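Local atomic coordinates of beta-N-acetylhexosaminidase (Arthrobacter aurescens, PDB entry 3RCN), a protein that probably catalyses the hydrolysis of terminal non-reducing N-acetyl-D-hexosamine residues from N-acetyl-beta-D-hexosaminides, as a member of glycoside hydrolase family 20. Residues L158-I161 with E162-M166; P464-V467 with Q468-A471; G97-Y100 with G101-L105. All coordinates share one frame; numbering follows the deposited sequence.

Contact 1 of 3, residues L158-I161 with E162-M166; sequences LRFI and EVMAM
Phe160 and Met164 sit one helical turn apart and make the apolar part of this local contact, while Arg159 and Glu162, three residues apart, make the charged part. Met164 is a selenomethionine. Its SE lies 3.5 Å from Phe160 CE2 and 4.6 Å from the centroid of the Phe160 ring, and the line to that centroid runs 57° off the ring normal. The selenium therefore meets the ring obliquely, in a Met-aromatic contact. Phe160 CG stands anti to its own N (chi1 -179°), while Met164 CG stands anti to its carbonyl carbon; these two settings bring the ring and the selenoether chain together, with Met164 CG 3.8 Å from Phe160 CE2.

On the polar side, Arg159 NH2 comes to 3.4 Å from Glu162 CG, so the guanidinium touches the methylene rather than the acid group. Its plane is turned 67° against the carboxylate, and the ion pair from Arg159 NH2 to Glu162 OE1 is long at 4.0 Å. The closer partner of this carboxylate is Arg236, which forms a salt bridge with OE2. Beneath both pairs runs regular alpha-helical bonding, as in Val163 N to Arg159 O at 3.1 Å. Leu158 and Ile161 pack on Ile229 and Phe232 of helix 223-235.

The chemistry thus divides by side: ring and selenium give dispersion contact within the buried part of the helix, whereas the two basic groups near Glu162 would be expected to favour its ionised form, Arg236, in direct salt bridge with OE2, probably contributing more than Arg159, whose ion pair is long.

Contact 2 of 3, residues P464-V467 with Q468-A471; sequences PRRV and QFAA. With SO4 (sulfate ion), chain B.
Arg465 meets the next helical turn through its carbonyl: Phe469 N donates to Arg465 O at 3.0 Å, and Gln468 CB lies 3.4 Å from that same oxygen. Its side chain runs off in another direction. CB passes 3.7 Å from O2 of a sulfate ion, probably from the crystallisation liquor. CG is set anti to the carbonyl carbon (chi1 -55°) and stays beside the anion, 4.1 Å from O2, and CD of Arg465 then passes 3.1 Å from sulfate O4. A bend at chi3 (79°) turns the guanidinium back, so that NE forms a salt bridge with Glu512 OE1. At the tip, NH1 reaches sulfate O4 at 3.2 Å in a nearly straight bond (168°), with the oxygen at the guanidinium edge and in its plane; NH2 donates to Gly218 O of the second subunit. Ser463 OG and Arg215 NH2 of the second subunit also bond the sulfate. With a leucine in place of Arg465, Glu512 would probably be left without its charged mate, and the sulfate and Gly218 O of the second subunit would each lose a donor.

Gln468 extends beyond CG, which packs 3.1 Å from Pro464 O, and its OE1 accepts from Glu512 N. Arg465 and Gln468 thereby both engage Glu512, in the loop after helix 491-508.

Helix 464-471, following barrel strand 449-456, packs Phe469 on Arg514 and Gln523 and, at the dimer partner, Arg465 on Phe151 of the second subunit and Gln468 on Asp155 of the second subunit, within that subunit's helix 154-166.

Contact 3 of 3, residues G97-Y100 with G101-L105; sequences GAFY and GAQTL
Gly101, Ala102, Gln103 and Thr104 each donate their backbone N-H to the carbonyl four residues earlier, Gly97 to Tyr100, with N-H...O angles of 151° or more, which is alpha-helical geometry throughout.

Over this backbone Phe99 and Gln103 form the main side-chain pair. The amide and ring planes are 67° apart and the approach is oblique. A bend at chi2 (-80°) turns the Gln103 amide to meet the aromatic group, and Gln103 CG remains 4.1 Å from Phe99 CE2. Gln103 NE2 is placed at the far end of the Phe99 ring, with Phe99 CZ its nearest ring atom at 3.1 Å. The same ring has Tyr100 CE1 at its edge and in its plane, 3.6 Å from Phe99 CD2. Each aromatic residue also has a partner farther off: Phe99 packs edge-to-face with Trp44, and Tyr100 does so with Trp483.

Thr104 OG1 is hydrogen-bonded to Tyr80 OH and Lys168 NZ, so this buried hydroxyl finds partners beyond its own helix.

Ala98 rests on Ala92 of strand 88-92, whereas Ala102 packs on Trp44 and Leu45 of helix 39-53. Helix 95-109 therefore lies against the mixed sheet beside helix 39-53 and connects strand 88-92 to strand 125-134. This layering of helices on a sheet is typical of the alpha/beta domain that precedes the catalytic barrel in family 20 hexosaminidases.

In the fold
Along the chain the order is contact 3, contact 1, contact 2. Each lies within a single helix and closes only a helical turn, so the three run in series and none nests in or crosses another. Contact 3 belongs to the N-terminal alpha/beta domain. Contact 1 lies on the helix between strands 140-146 and 171-178 of the catalytic barrel, and meets contact 3 directly: Ala165 CB packs 3.7 Å from Phe99 CZ, joining the two domains. Contact 2, late in the barrel, comes within about 5 Å of contact 1 at the nearest atoms without touching it. Contacts 1 and 2 both reach the second subunit; contact 3 does not.

Contact 1 of 3, residues L158-I161 with E162-M166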
loop_
_atom_site.group_PDB
_atom_site.type_symbol
_atom_site.label_atom_id
_atom_site.label_comp_id
_atom_site.label_asym_id
_atom_site.label_seq_id
_atom_site.Cartn_x
_atom_site.Cartn_y
_atom_site.Cartn_z
ATOM N N LEU A 158 -3.820 3.496 -5.020
ATOM C CA LEU A 158 -5.058 3.944 -4.395
ATOM C C LEU A 158 -4.716 4.813 -3.200
ATOM O O LEU A 158 -5.453 5.753 -2.870
ATOM C CB LEU A 158 -5.919 2.769 -3.958
ATOM C CG LEU A 158 -6.195 1.745 -5.052
ATOM C CD1 LEU A 158 -6.834 0.475 -4.491
ATOM C CD2 LEU A 158 -7.063 2.381 -6.145
ATOM N N ARG A 159 -3.598 4.495 -2.550
ATOM C CA ARG A 159 -3.164 5.283 -1.392
ATOM C C ARG A 159 -2.661 6.658 -1.797
ATOM O O ARG A 159 -2.955 7.661 -1.143
ATOM C CB ARG A 159 -2.093 4.542 -0.592
ATOM C CG ARG A 159 -2.674 3.624 0.462
ATOM C CD ARG A 159 -2.787 4.349 1.781
ATOM N NE ARG A 159 -4.142 4.763 2.073
ATOM C CZ ARG A 159 -4.457 5.614 3.041
ATOM N NH1 ARG A 159 -3.503 6.137 3.789
ATOM N NH2 ARG A 159 -5.722 5.962 3.249
ATOM N N PHE A 160 -1.895 6.702 -2.878
ATOM C CA PHE A 160 -1.491 7.967 -3.471
ATOM C C PHE A 160 -2.714 8.816 -3.851
ATOM O O PHE A 160 -2.727 10.031 -3.639
ATOM C CB PHE A 160 -0.620 7.699 -4.698
ATOM C CG PHE A 160 -0.127 8.946 -5.386
ATOM C CD1 PHE A 160 1.021 9.592 -4.941
ATOM C CD2 PHE A 160 -0.808 9.469 -6.482
ATOM C CE1 PHE A 160 1.473 10.736 -5.563
ATOM C CE2 PHE A 160 -0.357 10.615 -7.113
ATOM C CZ PHE A 160 0.786 11.247 -6.653
ATOM N N ILE A 161 -3.744 8.174 -4.395
ATOM C CA ILE A 161 -4.965 8.880 -4.791
ATOM C C ILE A 161 -5.699 9.442 -3.571
ATOM O O ILE A 161 -6.232 10.549 -3.610
ATOM C CB ILE A 161 -5.920 7.966 -5.587
ATOM C CG1 ILE A 161 -5.400 7.777 -7.010
ATOM C CG2 ILE A 161 -7.323 8.550 -5.605
ATOM C CD1 ILE A 161 -6.070 6.645 -7.775
ATOM N N GLU A 162 -5.703 8.678 -2.484
ATOM C CA GLU A 162 -6.348 9.100 -1.245
ATOM C C GLU A 162 -5.669 10.343 -0.667
ATOM O O GLU A 162 -6.332 11.282 -0.196
ATOM C CB GLU A 162 -6.316 7.952 -0.234
ATOM C CG GLU A 162 -7.078 8.233 1.046
ATOM C CD GLU A 162 -8.582 8.015 0.915
ATOM O OE1 GLU A 162 -9.024 6.885 1.225
ATOM O OE2 GLU A 162 -9.316 8.965 0.524
ATOM N N VAL A 163 -4.338 10.346 -0.704
ATOM C CA VAL A 163 -3.568 11.505 -0.265
ATOM C C VAL A 163 -3.808 12.719 -1.171
ATOM O O VAL A 163 -3.825 13.856 -0.696
ATOM C CB VAL A 163 -2.064 11.190 -0.183
ATOM C CG1 VAL A 163 -1.282 12.430 0.173
ATOM C CG2 VAL A 163 -1.806 10.082 0.848
HETATM N N MSE A 164 -4.001 12.477 -2.469
HETATM C CA MSE A 164 -4.332 13.564 -3.403
HETATM C C MSE A 164 -5.652 14.247 -3.054
HETATM O O MSE A 164 -5.746 15.471 -3.049
HETATM C CB MSE A 164 -4.442 13.057 -4.842
HETATM C CG MSE A 164 -3.144 12.750 -5.544
HETATM SE SE MSE A 164 -3.529 12.124 -7.366
HETATM C CE MSE A 164 -4.420 13.656 -8.161
ATOM N N ALA A 165 -6.681 13.446 -2.799
ATOM C CA ALA A 165 -8.001 13.993 -2.540
ATOM C C ALA A 165 -7.984 14.818 -1.250
ATOM O O ALA A 165 -8.759 15.769 -1.085
ATOM C CB ALA A 165 -9.032 12.872 -2.459
HETATM N N MSE A 166 -7.094 14.443 -0.338
HETATM C CA MSE A 166 -6.984 15.132 0.941
HETATM C C MSE A 166 -6.419 16.534 0.741
HETATM O O MSE A 166 -6.652 17.433 1.545
HETATM C CB MSE A 166 -6.116 14.325 1.915
HETATM C CG MSE A 166 -6.004 14.939 3.307
HETATM SE SE MSE A 166 -4.446 16.105 3.518
HETATM C CE MSE A 166 -3.165 14.751 4.238
#

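Contact 2 of 3, residues P464-V467 with Q468-A471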
loop_
_atom_site.group_PDB
_atom_site.type_symbol
_atom_site.label_atom_id
_atom_site.label_comp_id
_atom_site.label_asym_id
_atom_site.label_seq_id
_atom_site.Cartn_x
_atom_site.Cartn_y
_atom_site.Cartn_z
ATOM N N PRO A 464 7.427 2.940 -4.006
ATOM C CA PRO A 464 6.429 3.933 -3.588
ATOM C C PRO A 464 6.963 4.840 -2.470
ATOM O O PRO A 464 6.519 5.973 -2.335
ATOM C CB PRO A 464 5.261 3.077 -3.080
ATOM C CG PRO A 464 5.456 1.745 -3.698
ATOM C CD PRO A 464 6.929 1.560 -3.896
ATOM N N ARG A 465 7.902 4.348 -1.672
ATOM C CA ARG A 465 8.523 5.207 -0.673
ATOM C C ARG A 465 9.269 6.344 -1.370
ATOM O O ARG A 465 9.150 7.506 -0.991
ATOM C CB ARG A 465 9.477 4.419 0.224
ATOM C CG ARG A 465 8.849 3.217 0.910
ATOM C CD ARG A 465 9.885 2.431 1.724
ATOM N NE ARG A 465 10.159 3.080 2.999
ATOM C CZ ARG A 465 11.209 2.819 3.774
ATOM N NH1 ARG A 465 12.113 1.922 3.413
ATOM N NH2 ARG A 465 11.357 3.472 4.911
ATOM N N ARG A 466 10.047 6.013 -2.390
ATOM C CA ARG A 466 10.804 7.038 -3.093
ATOM C C ARG A 466 9.869 8.050 -3.778
ATOM O O ARG A 466 10.127 9.257 -3.784
ATOM C CB ARG A 466 11.775 6.396 -4.084
ATOM C CG ARG A 466 12.936 5.676 -3.412
ATOM C CD ARG A 466 14.270 6.279 -3.830
ATOM N NE ARG A 466 14.309 7.706 -3.552
ATOM C CZ ARG A 466 14.707 8.640 -4.414
ATOM N NH1 ARG A 466 15.128 8.319 -5.633
ATOM N NH2 ARG A 466 14.697 9.910 -4.044
ATOM N N VAL A 467 8.767 7.562 -4.333
ATOM C CA VAL A 467 7.791 8.466 -4.913
ATOM C C VAL A 467 7.234 9.446 -3.873
ATOM O O VAL A 467 7.019 10.630 -4.164
ATOM C CB VAL A 467 6.642 7.695 -5.594
ATOM C CG1 VAL A 467 5.451 8.617 -5.822
ATOM C CG2 VAL A 467 7.126 7.060 -6.912
ATOM N N GLN A 468 7.016 8.960 -2.654
ATOM C CA GLN A 468 6.497 9.810 -1.575
ATOM C C GLN A 468 7.514 10.876 -1.172
ATOM O O GLN A 468 7.169 12.019 -0.852
ATOM C CB GLN A 468 6.116 8.960 -0.362
ATOM C CG GLN A 468 4.945 8.038 -0.624
ATOM C CD GLN A 468 4.573 7.234 0.593
ATOM O OE1 GLN A 468 5.415 6.959 1.451
ATOM N NE2 GLN A 468 3.301 6.861 0.688
ATOM N N PHE A 469 8.775 10.474 -1.187
ATOM C CA PHE A 469 9.855 11.358 -0.840
ATOM C C PHE A 469 9.881 12.488 -1.883
ATOM O O PHE A 469 10.009 13.671 -1.545
ATOM C CB PHE A 469 11.160 10.561 -0.817
ATOM C CG PHE A 469 12.379 11.400 -0.577
ATOM C CD1 PHE A 469 13.037 12.012 -1.636
ATOM C CD2 PHE A 469 12.869 11.581 0.704
ATOM C CE1 PHE A 469 14.158 12.790 -1.417
ATOM C CE2 PHE A 469 13.987 12.356 0.925
ATOM C CZ PHE A 469 14.629 12.965 -0.138
ATOM N N ALA A 470 9.742 12.115 -3.150
ATOM C CA ALA A 470 9.785 13.082 -4.241
ATOM C C ALA A 470 8.593 14.018 -4.173
ATOM O O ALA A 470 8.740 15.226 -4.291
ATOM C CB ALA A 470 9.828 12.369 -5.595
ATOM N N ALA A 471 7.411 13.458 -3.960
ATOM C CA ALA A 471 6.193 14.249 -4.053
ATOM C C ALA A 471 5.985 15.166 -2.862
ATOM O O ALA A 471 5.393 16.238 -2.992
ATOM C CB ALA A 471 4.978 13.345 -4.251
HETATM S S SO4 B . 13.153 1.369 -0.218
HETATM O O1 SO4 B . 14.235 1.678 0.717
HETATM O O2 SO4 B . 12.600 2.610 -0.746
HETATM O O3 SO4 B . 13.699 0.569 -1.308
HETATM O O4 SO4 B . 12.100 0.612 0.455
#

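Contact 3 of 3, residues G97-Y100 with G101-L105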
loop_
_atom_site.group_PDB
_atom_site.type_symbol
_atom_site.label_atom_id
_atom_site.label_comp_id
_atom_site.label_asym_id
_atom_site.label_seq_id
_atom_site.Cartn_x
_atom_site.Cartn_y
_atom_site.Cartn_z
ATOM N N GLY A 97 -18.101 19.601 -4.024
ATOM C CA GLY A 97 -18.016 20.636 -3.011
ATOM C C GLY A 97 -18.163 20.052 -1.618
ATOM O O GLY A 97 -17.379 20.350 -0.713
ATOM N N ALA A 98 -19.182 19.215 -1.452
ATOM C CA ALA A 98 -19.448 18.552 -0.186
ATOM C C ALA A 98 -18.256 17.685 0.205
ATOM O O ALA A 98 -17.906 17.582 1.374
ATOM C CB ALA A 98 -20.711 17.704 -0.291
ATOM N N PHE A 99 -17.633 17.067 -0.789
ATOM C CA PHE A 99 -16.482 16.227 -0.547
ATOM C C PHE A 99 -15.368 17.065 0.059
ATOM O O PHE A 99 -14.781 16.689 1.068
ATOM C CB PHE A 99 -16.017 15.563 -1.853
ATOM C CG PHE A 99 -14.806 14.697 -1.689
ATOM C CD1 PHE A 99 -14.919 13.415 -1.165
ATOM C CD2 PHE A 99 -13.548 15.162 -2.043
ATOM C CE1 PHE A 99 -13.796 12.604 -1.004
ATOM C CE2 PHE A 99 -12.416 14.358 -1.883
ATOM C CZ PHE A 99 -12.543 13.077 -1.369
ATOM N N TYR A 100 -15.078 18.209 -0.557
ATOM C CA TYR A 100 -13.994 19.059 -0.078
ATOM C C TYR A 100 -14.295 19.607 1.318
ATOM O O TYR A 100 -13.393 19.762 2.139
ATOM C CB TYR A 100 -13.670 20.161 -1.095
ATOM C CG TYR A 100 -13.151 19.588 -2.393
ATOM C CD1 TYR A 100 -12.269 18.507 -2.389
ATOM C CD2 TYR A 100 -13.572 20.084 -3.622
ATOM C CE1 TYR A 100 -11.785 17.951 -3.576
ATOM C CE2 TYR A 100 -13.103 19.524 -4.830
ATOM C CZ TYR A 100 -12.215 18.456 -4.787
ATOM O OH TYR A 100 -11.750 17.903 -5.947
ATOM N N GLY A 101 -15.567 19.868 1.595
ATOM C CA GLY A 101 -15.965 20.297 2.921
ATOM C C GLY A 101 -15.614 19.223 3.939
ATOM O O GLY A 101 -15.043 19.520 4.978
ATOM N N ALA A 102 -15.966 17.980 3.617
ATOM C CA ALA A 102 -15.618 16.807 4.398
ATOM C C ALA A 102 -14.132 16.743 4.722
ATOM O O ALA A 102 -13.758 16.453 5.862
ATOM C CB ALA A 102 -16.047 15.532 3.669
ATOM N N GLN A 103 -13.286 17.001 3.730
ATOM C CA GLN A 103 -11.843 16.984 3.968
ATOM C C GLN A 103 -11.463 18.060 4.965
ATOM O O GLN A 103 -10.710 17.814 5.900
ATOM C CB GLN A 103 -11.052 17.159 2.678
ATOM C CG GLN A 103 -11.334 16.083 1.659
ATOM C CD GLN A 103 -10.578 14.795 1.917
ATOM O OE1 GLN A 103 -9.735 14.714 2.808
ATOM N NE2 GLN A 103 -10.872 13.779 1.124
ATOM N N THR A 104 -12.001 19.255 4.782
ATOM C CA THR A 104 -11.727 20.324 5.727
ATOM C C THR A 104 -12.168 19.962 7.148
ATOM O O THR A 104 -11.538 20.355 8.132
ATOM C CB THR A 104 -12.379 21.615 5.285
ATOM O OG1 THR A 104 -11.768 22.030 4.060
ATOM C CG2 THR A 104 -12.160 22.685 6.329
ATOM N N LEU A 105 -13.246 19.197 7.243
ATOM C CA LEU A 105 -13.732 18.718 8.525
ATOM C C LEU A 105 -12.689 17.809 9.166
ATOM O O LEU A 105 -12.284 18.019 10.300
ATOM C CB LEU A 105 -15.033 17.948 8.340
ATOM C CG LEU A 105 -15.729 17.613 9.649
ATOM C CD1 LEU A 105 -16.258 18.910 10.227
ATOM C CD2 LEU A 105 -16.847 16.602 9.441
#